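Local structure of mannan endo-1,4-beta-mannosidase (Bacillus subtilis, 3CBW) at residues A[170-175]-A[247-252]; A[174-177]-A[181-184]. The protein hydrolyses internal beta-1,4-mannosidic linkages of mannan, galactomannan and glucomannan and takes part in the degradation of glucomannan. The protein carries 3 engineered substitutions. One frame throughout, in Å; residues are numbered along the deposited sequence.

Contact 1: residues A[170-175]-A[247-252]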
ATOM      1  N   LEU A 170       1.437  -6.195   4.017  1.00  7.28           N
ATOM      2  CA  LEU A 170       0.503  -5.113   3.744  1.00  7.24           C
ATOM      3  C   LEU A 170       0.288  -5.109   2.232  1.00  7.42           C
ATOM      4  O   LEU A 170       1.184  -4.740   1.471  1.00  8.03           O
ATOM      5  CB  LEU A 170       1.108  -3.795   4.211  1.00  7.60           C
ATOM      6  CG  LEU A 170       1.319  -3.645   5.719  1.00  7.91           C
ATOM      7  CD1 LEU A 170       2.209  -2.449   6.056  1.00  8.83           C
ATOM      8  CD2 LEU A 170      -0.015  -3.547   6.453  1.00 10.33           C
ATOM      9  N   PHE A 171      -0.894  -5.548   1.803  1.00  7.36           N
ATOM     10  CA  PHE A 171      -1.180  -5.752   0.374  1.00  7.13           C
ATOM     11  C   PHE A 171      -2.110  -4.647  -0.082  1.00  6.92           C
ATOM     12  O   PHE A 171      -3.230  -4.509   0.432  1.00  6.89           O
ATOM     13  CB  PHE A 171      -1.806  -7.128   0.158  1.00  7.61           C
ATOM     14  CG  PHE A 171      -2.046  -7.473  -1.281  1.00  6.53           C
ATOM     15  CD1 PHE A 171      -0.986  -7.554  -2.172  1.00  8.83           C
ATOM     16  CD2 PHE A 171      -3.327  -7.768  -1.734  1.00  7.45           C
ATOM     17  CE1 PHE A 171      -1.192  -7.884  -3.501  1.00  9.65           C
ATOM     18  CE2 PHE A 171      -3.546  -8.121  -3.065  1.00  8.24           C
ATOM     19  CZ  PHE A 171      -2.478  -8.176  -3.958  1.00  9.21           C
ATOM     20  N   ARG A 172      -1.623  -3.830  -1.010  1.00  6.95           N
ATOM     21  CA  ARG A 172      -2.311  -2.601  -1.376  1.00  6.76           C
ATOM     22  C   ARG A 172      -2.568  -2.581  -2.884  1.00  7.04           C
ATOM     23  O   ARG A 172      -1.844  -1.928  -3.621  1.00  7.45           O
ATOM     24  CB  ARG A 172      -1.455  -1.405  -0.933  1.00  6.97           C
ATOM     25  CG  ARG A 172      -2.087  -0.039  -1.175  1.00  7.43           C
ATOM     26  CD  ARG A 172      -1.210   1.057  -0.589  1.00  8.15           C
ATOM     27  NE  ARG A 172       0.083   1.208  -1.256  1.00  8.22           N
ATOM     28  CZ  ARG A 172       0.372   2.112  -2.181  1.00  8.98           C
ATOM     29  NH1 ARG A 172      -0.536   2.984  -2.591  1.00  9.49           N
ATOM     30  NH2 ARG A 172       1.579   2.147  -2.703  1.00 10.10           N
ATOM     31  N   PRO A 173      -3.617  -3.288  -3.340  1.00  7.17           N
ATOM     32  CA  PRO A 173      -3.931  -3.370  -4.766  1.00  7.42           C
ATOM     33  C   PRO A 173      -4.833  -2.222  -5.223  1.00  7.02           C
ATOM     34  O   PRO A 173      -5.593  -1.663  -4.422  1.00  7.97           O
ATOM     35  CB  PRO A 173      -4.710  -4.673  -4.855  1.00  7.91           C
ATOM     36  CG  PRO A 173      -5.495  -4.707  -3.560  1.00  8.06           C
ATOM     37  CD  PRO A 173      -4.555  -4.094  -2.527  1.00  7.70           C
ATOM     38  N   LEU A 174      -4.769  -1.887  -6.512  1.00  7.11           N
ATOM     39  CA  LEU A 174      -5.770  -1.008  -7.135  1.00  7.46           C
ATOM     40  C   LEU A 174      -5.860   0.343  -6.437  1.00  7.78           C
ATOM     41  O   LEU A 174      -6.948   0.864  -6.172  1.00  7.88           O
ATOM     42  CB  LEU A 174      -7.138  -1.687  -7.170  1.00  8.28           C
ATOM     43  CG  LEU A 174      -7.230  -3.052  -7.845  1.00  8.64           C
ATOM     44  CD1 LEU A 174      -8.629  -3.595  -7.652  1.00 10.57           C
ATOM     45  CD2 LEU A 174      -6.879  -2.983  -9.321  1.00  9.43           C
ATOM     46  N   HIS A 175      -4.694   0.934  -6.186  1.00  7.06           N
ATOM     47  CA  HIS A 175      -4.604   2.190  -5.449  1.00  7.26           C
ATOM     48  C   HIS A 175      -4.940   3.398  -6.326  1.00  7.20           C
ATOM     49  O   HIS A 175      -4.960   3.312  -7.562  1.00  7.34           O
ATOM     50  CB  HIS A 175      -3.207   2.319  -4.841  1.00  7.48           C
ATOM     51  CG  HIS A 175      -2.101   2.387  -5.844  1.00  7.23           C
ATOM     52  ND1 HIS A 175      -1.821   1.369  -6.738  1.00  8.78           N
ATOM     53  CD2 HIS A 175      -1.151   3.334  -6.033  1.00  7.98           C
ATOM     54  CE1 HIS A 175      -0.772   1.719  -7.465  1.00  8.92           C
ATOM     55  NE2 HIS A 175      -0.336   2.896  -7.046  1.00  8.59           N
ATOM     56  N   GLY A 247      -6.411   4.367   3.771  1.00  7.17           N
ATOM     57  CA  GLY A 247      -5.366   5.363   3.801  1.00  7.62           C
ATOM     58  C   GLY A 247      -5.356   6.262   2.601  1.00  7.48           C
ATOM     59  O   GLY A 247      -6.129   6.080   1.669  1.00  8.31           O
ATOM     60  N   LEU A 248      -4.451   7.231   2.628  1.00  7.78           N
ATOM     61  CA  LEU A 248      -4.297   8.189   1.544  1.00  7.86           C
ATOM     62  C   LEU A 248      -2.930   8.114   0.918  1.00  7.72           C
ATOM     63  O   LEU A 248      -1.921   8.100   1.629  1.00  7.58           O
ATOM     64  CB  LEU A 248      -4.500   9.614   2.063  1.00  8.44           C
ATOM     65  CG  LEU A 248      -5.920   9.945   2.515  1.00  9.22           C
ATOM     66  CD1 LEU A 248      -5.959  11.255   3.268  1.00 10.98           C
ATOM     67  CD2 LEU A 248      -6.886   9.998   1.328  1.00 10.74           C
ATOM     68  N   ASP A 249      -2.915   8.085  -0.410  1.00  7.58           N
ATOM     69  CA  ASP A 249      -1.725   8.408  -1.181  1.00  8.06           C
ATOM     70  C   ASP A 249      -1.702   9.932  -1.343  1.00  8.58           C
ATOM     71  O   ASP A 249      -2.589  10.506  -1.973  1.00  9.26           O
ATOM     72  CB  ASP A 249      -1.767   7.734  -2.546  1.00  8.01           C
ATOM     73  CG  ASP A 249      -1.505   6.226  -2.482  1.00  7.85           C
ATOM     74  OD1 ASP A 249      -1.571   5.629  -1.390  1.00  8.59           O
ATOM     75  OD2 ASP A 249      -1.207   5.641  -3.551  1.00  8.61           O
ATOM     76  N   ALA A 250      -0.699  10.575  -0.752  1.00  9.03           N
ATOM     77  CA  ALA A 250      -0.675  12.034  -0.586  1.00 10.61           C
ATOM     78  C   ALA A 250       0.644  12.604  -1.083  1.00 11.01           C
ATOM     79  O   ALA A 250       1.691  12.371  -0.478  1.00 10.69           O
ATOM     80  CB  ALA A 250      -0.898  12.412   0.890  1.00 11.92           C
ATOM     81  N   TYR A 251       0.579  13.320  -2.196  1.00 11.26           N
ATOM     82  CA  TYR A 251       1.729  14.061  -2.702  1.00 11.62           C
ATOM     83  C   TYR A 251       1.361  15.526  -2.631  1.00 11.85           C
ATOM     84  O   TYR A 251       0.359  15.943  -3.181  1.00 12.74           O
ATOM     85  CB  TYR A 251       2.096  13.627  -4.125  1.00 12.61           C
ATOM     86  CG  TYR A 251       2.676  12.234  -4.138  1.00 13.59           C
ATOM     87  CD1 TYR A 251       4.055  12.027  -4.054  1.00 14.73           C
ATOM     88  CD2 TYR A 251       1.838  11.115  -4.159  1.00 13.94           C
ATOM     89  CE1 TYR A 251       4.589  10.734  -4.025  1.00 15.35           C
ATOM     90  CE2 TYR A 251       2.365   9.816  -4.131  1.00 13.86           C
ATOM     91  CZ  TYR A 251       3.737   9.640  -4.063  1.00 13.80           C
ATOM     92  OH  TYR A 251       4.282   8.381  -4.028  1.00 15.31           O
ATOM     93  N   PHE A 252       2.158  16.304  -1.913  1.00 11.47           N
ATOM     94  CA  PHE A 252       1.711  17.619  -1.492  1.00 11.55           C
ATOM     95  C   PHE A 252       2.899  18.510  -1.202  1.00 11.74           C
ATOM     96  O   PHE A 252       4.037  18.043  -1.021  1.00 11.56           O
ATOM     97  CB  PHE A 252       0.863  17.484  -0.221  1.00 12.04           C
ATOM     98  CG  PHE A 252       1.564  16.745   0.879  1.00 11.88           C
ATOM     99  CD1 PHE A 252       2.425  17.407   1.755  1.00 12.05           C
ATOM    100  CD2 PHE A 252       1.392  15.376   1.018  1.00 14.11           C
ATOM    101  CE1 PHE A 252       3.090  16.712   2.761  1.00 12.42           C
ATOM    102  CE2 PHE A 252       2.048  14.682   2.015  1.00 14.19           C
ATOM    103  CZ  PHE A 252       2.892  15.348   2.891  1.00 13.25           C
TER
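His-175 and Asp-249 mark the nearest backbone approach between 170-175 and 247-252, and even there their CA atoms are 8.1 Å apart. No backbone hydrogen bond joins the segments: strand 220-224 runs between them in the parallel sheet, and the contact is made by side chains alone. Arg-172 and Asp-249 carry most of it. With CG anti to the backbone N (chi1 -177°) and a bend at chi3, the arginine brings NH1 2.9 Å from Asp-249 OD2. This is a salt bridge, but its hydrogen bond is weak, with an N-H...O angle of only 126°. NH1 also lies 3.1 Å from OD1, and the guanidinium and carboxylate planes are 59° apart, so the two groups do not form a coplanar, two-pronged pair. His-175 adds a lesser approach: its CD2 edge, near the ring plane, lies 3.4 Å from Asp-249 OD2. Further bonds steady both partners, since Arg-172 NE meets Gln-110 and NH2 forms a salt bridge with Glu-275, the nucleophile by similarity, while Asp-249 OD1 bonds to Thr-274. Were Asp-249 cut back to an alanine, Arg-172 NH1 would probably lose this acidic mate, Thr-274 its carboxylate partner, and a gap would open beside the His-175 edge. Such buried polar side chains, gathered at the C-terminal strand ends, are characteristic of a TIM-barrel active site. In this barrel, strand 169-172 pairs with 108-114 and 220-224, and strand 245-252 with 220-224 and 271-278.

Contact 2: residues A[174-177]-A[181-184]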
ATOM      1  N   LEU A 174      -4.769  -1.887  -6.512  1.00  7.11           N
ATOM      2  CA  LEU A 174      -5.770  -1.008  -7.135  1.00  7.46           C
ATOM      3  C   LEU A 174      -5.860   0.343  -6.437  1.00  7.78           C
ATOM      4  O   LEU A 174      -6.948   0.864  -6.172  1.00  7.88           O
ATOM      5  CB  LEU A 174      -7.138  -1.687  -7.170  1.00  8.28           C
ATOM      6  CG  LEU A 174      -7.230  -3.052  -7.845  1.00  8.64           C
ATOM      7  CD1 LEU A 174      -8.629  -3.595  -7.652  1.00 10.57           C
ATOM      8  CD2 LEU A 174      -6.879  -2.983  -9.321  1.00  9.43           C
ATOM      9  N   HIS A 175      -4.694   0.934  -6.186  1.00  7.06           N
ATOM     10  CA  HIS A 175      -4.604   2.190  -5.449  1.00  7.26           C
ATOM     11  C   HIS A 175      -4.940   3.398  -6.326  1.00  7.20           C
ATOM     12  O   HIS A 175      -4.960   3.312  -7.562  1.00  7.34           O
ATOM     13  CB  HIS A 175      -3.207   2.319  -4.841  1.00  7.48           C
ATOM     14  CG  HIS A 175      -2.101   2.387  -5.844  1.00  7.23           C
ATOM     15  ND1 HIS A 175      -1.821   1.369  -6.738  1.00  8.78           N
ATOM     16  CD2 HIS A 175      -1.151   3.334  -6.033  1.00  7.98           C
ATOM     17  CE1 HIS A 175      -0.772   1.719  -7.465  1.00  8.92           C
ATOM     18  NE2 HIS A 175      -0.336   2.896  -7.046  1.00  8.59           N
ATOM     19  N   GLU A 176      -5.232   4.521  -5.676  1.00  7.30           N
ATOM     20  CA  GLU A 176      -5.487   5.791  -6.375  1.00  7.71           C
ATOM     21  C   GLU A 176      -6.589   5.673  -7.423  1.00  7.39           C
ATOM     22  O   GLU A 176      -6.524   6.277  -8.495  1.00  7.75           O
ATOM     23  CB  GLU A 176      -4.202   6.368  -6.979  1.00  7.67           C
ATOM     24  CG  GLU A 176      -3.160   6.648  -5.904  1.00  8.88           C
ATOM     25  CD  GLU A 176      -1.779   7.007  -6.427  1.00  8.31           C
ATOM     26  OE1 GLU A 176      -1.612   7.284  -7.637  1.00  9.87           O
ATOM     27  OE2 GLU A 176      -0.828   6.993  -5.599  1.00  8.22           O
ATOM     28  N   MET A 177      -7.606   4.894  -7.085  1.00  7.77           N
ATOM     29  CA  MET A 177      -8.709   4.596  -7.980  1.00  7.81           C
ATOM     30  C   MET A 177      -9.618   5.795  -8.250  1.00  8.27           C
ATOM     31  O   MET A 177     -10.358   5.789  -9.235  1.00  8.60           O
ATOM     32  CB  MET A 177      -9.512   3.415  -7.433  1.00  8.65           C
ATOM     33  CG  MET A 177     -10.464   3.727  -6.261  1.00  8.61           C
ATOM     34  SD  MET A 177      -9.804   4.429  -4.657  1.00  6.00           S
ATOM     35  CE  MET A 177      -8.717   3.050  -4.089  1.00  9.02           C
ATOM     36  N   TRP A 181      -5.554   8.415 -13.789  1.00  9.47           N
ATOM     37  CA  TRP A 181      -4.354   7.967 -14.497  1.00  9.73           C
ATOM     38  C   TRP A 181      -4.295   6.442 -14.708  1.00 10.20           C
ATOM     39  O   TRP A 181      -4.056   5.992 -15.832  1.00 11.78           O
ATOM     40  CB  TRP A 181      -3.083   8.539 -13.851  1.00 10.01           C
ATOM     41  CG  TRP A 181      -3.059   8.508 -12.353  1.00  9.41           C
ATOM     42  CD1 TRP A 181      -2.525   7.522 -11.566  1.00  9.46           C
ATOM     43  CD2 TRP A 181      -3.566   9.507 -11.460  1.00  9.58           C
ATOM     44  NE1 TRP A 181      -2.674   7.841 -10.240  1.00  9.05           N
ATOM     45  CE2 TRP A 181      -3.304   9.054 -10.146  1.00  9.32           C
ATOM     46  CE3 TRP A 181      -4.199  10.747 -11.639  1.00 10.04           C
ATOM     47  CZ2 TRP A 181      -3.665   9.784  -9.019  1.00  9.65           C
ATOM     48  CZ3 TRP A 181      -4.560  11.476 -10.514  1.00 10.15           C
ATOM     49  CH2 TRP A 181      -4.295  10.988  -9.215  1.00  9.80           C
ATOM     50  N   PHE A 182      -4.546   5.642 -13.674  1.00  8.78           N
ATOM     51  CA  PHE A 182      -4.496   4.179 -13.825  1.00  8.90           C
ATOM     52  C   PHE A 182      -5.748   3.638 -14.505  1.00  9.00           C
ATOM     53  O   PHE A 182      -6.843   4.169 -14.335  1.00  9.05           O
ATOM     54  CB  PHE A 182      -4.328   3.497 -12.472  1.00  9.00           C
ATOM     55  CG  PHE A 182      -3.045   3.845 -11.755  1.00  8.90           C
ATOM     56  CD1 PHE A 182      -1.813   3.745 -12.400  1.00 10.30           C
ATOM     57  CD2 PHE A 182      -3.071   4.213 -10.417  1.00  8.60           C
ATOM     58  CE1 PHE A 182      -0.621   4.045 -11.724  1.00 10.44           C
ATOM     59  CE2 PHE A 182      -1.895   4.507  -9.733  1.00  9.61           C
ATOM     60  CZ  PHE A 182      -0.676   4.415 -10.386  1.00 10.07           C
ATOM     61  N   TRP A 183      -5.587   2.543 -15.242  1.00  8.90           N
ATOM     62  CA  TRP A 183      -6.707   1.996 -16.008  1.00  8.79           C
ATOM     63  C   TRP A 183      -7.901   1.590 -15.135  1.00  8.59           C
ATOM     64  O   TRP A 183      -9.043   1.598 -15.601  1.00  8.92           O
ATOM     65  CB  TRP A 183      -6.254   0.827 -16.884  1.00  9.23           C
ATOM     66  CG  TRP A 183      -5.735  -0.384 -16.143  1.00  8.56           C
ATOM     67  CD1 TRP A 183      -4.426  -0.681 -15.880  1.00  8.64           C
ATOM     68  CD2 TRP A 183      -6.507  -1.469 -15.596  1.00  8.56           C
ATOM     69  NE1 TRP A 183      -4.331  -1.880 -15.205  1.00  8.62           N
ATOM     70  CE2 TRP A 183      -5.588  -2.384 -15.019  1.00  8.17           C
ATOM     71  CE3 TRP A 183      -7.877  -1.759 -15.532  1.00  8.60           C
ATOM     72  CZ2 TRP A 183      -6.000  -3.549 -14.368  1.00  8.83           C
ATOM     73  CZ3 TRP A 183      -8.285  -2.938 -14.886  1.00  9.55           C
ATOM     74  CH2 TRP A 183      -7.344  -3.811 -14.326  1.00  9.13           C
ATOM     75  N   TRP A 184      -7.646   1.229 -13.878  1.00  8.54           N
ATOM     76  CA  TRP A 184      -8.709   0.749 -12.994  1.00  8.69           C
ATOM     77  C   TRP A 184      -9.504   1.866 -12.309  1.00  8.85           C
ATOM     78  O   TRP A 184     -10.477   1.594 -11.602  1.00  9.91           O
ATOM     79  CB  TRP A 184      -8.132  -0.205 -11.947  1.00  8.94           C
ATOM     80  CG  TRP A 184      -7.051   0.405 -11.082  1.00  8.16           C
ATOM     81  CD1 TRP A 184      -7.226   1.193  -9.965  1.00  8.26           C
ATOM     82  CD2 TRP A 184      -5.638   0.230 -11.239  1.00  8.17           C
ATOM     83  NE1 TRP A 184      -6.000   1.530  -9.443  1.00  7.49           N
ATOM     84  CE2 TRP A 184      -5.011   0.950 -10.198  1.00  7.52           C
ATOM     85  CE3 TRP A 184      -4.839  -0.445 -12.179  1.00  8.76           C
ATOM     86  CZ2 TRP A 184      -3.621   0.995 -10.050  1.00  7.67           C
ATOM     87  CZ3 TRP A 184      -3.462  -0.382 -12.047  1.00  9.13           C
ATOM     88  CH2 TRP A 184      -2.866   0.336 -10.984  1.00  9.04           C
TER
HETATM   89  O   HOH W   1      -5.750   6.581 -11.191  1.00 11.73           O
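Trp-184 is gripped from two directions by 174-177, which makes this the tightly packed half of the contact with 181-184. Leu-174 CA lies over one face of the buried indole, 3.8 Å from the centroid of the five-membered ring, a CH-pi contact; Leu-174 CD2 touches CG of the same ring system. In the indole plane, Trp-184 NE1 donates to His-175 O at 2.8 Å, with an N-H...O angle of 156°. Phe-182 CE2 comes over one face of the His-175 ring, 3.5 Å from NE2, yet the ring planes stand 49° apart, an oblique meeting within the cluster of His-175, Phe-182 and Trp-184. On the looser side Trp-181 is partly exposed, meets Glu-176 at its indole edge, and a water lies between the backbones. Its NE1 donates to Glu-176 OE1, 2.9 Å away and met almost along its C-O axis, with carboxylate and ring planes 73° apart. The extended Glu-176 chain carries OE1 there, so the bond ties a probable substrate-binding tryptophan to the proton donor, both assigned by similarity. Water 1 gives a hydrogen bond to Glu-176 O and accepts one from Phe-182 N at 2.9 Å. Both segments belong to the loop between strand 169-172 and helix 194-214, against which Leu-174 packs through Leu-203 and Ile-207 and Met-177 through Tyr-200.

How the contacts relate
Contacts 1 and 2 share Leu-174 and His-175, and their centres lie about 10 Å apart. They meet at two acids: Asp-249 OD2 of contact 1 is 2.5 Å from Glu-176 OE2 of contact 2. By similarity, Glu-176 is the proton donor and Glu-275 the nucleophile. Contact 1 reaches the nucleophile through Arg-172, about 3 Å away between nearest side-chain atoms, and through the Tyr-251 hydroxyl; contact 2 carries the donor. His-175 belongs to both, its side chain about 4 Å from that of Glu-275 at the nearest atoms, consistent with its inferred role in keeping the nucleophile in place.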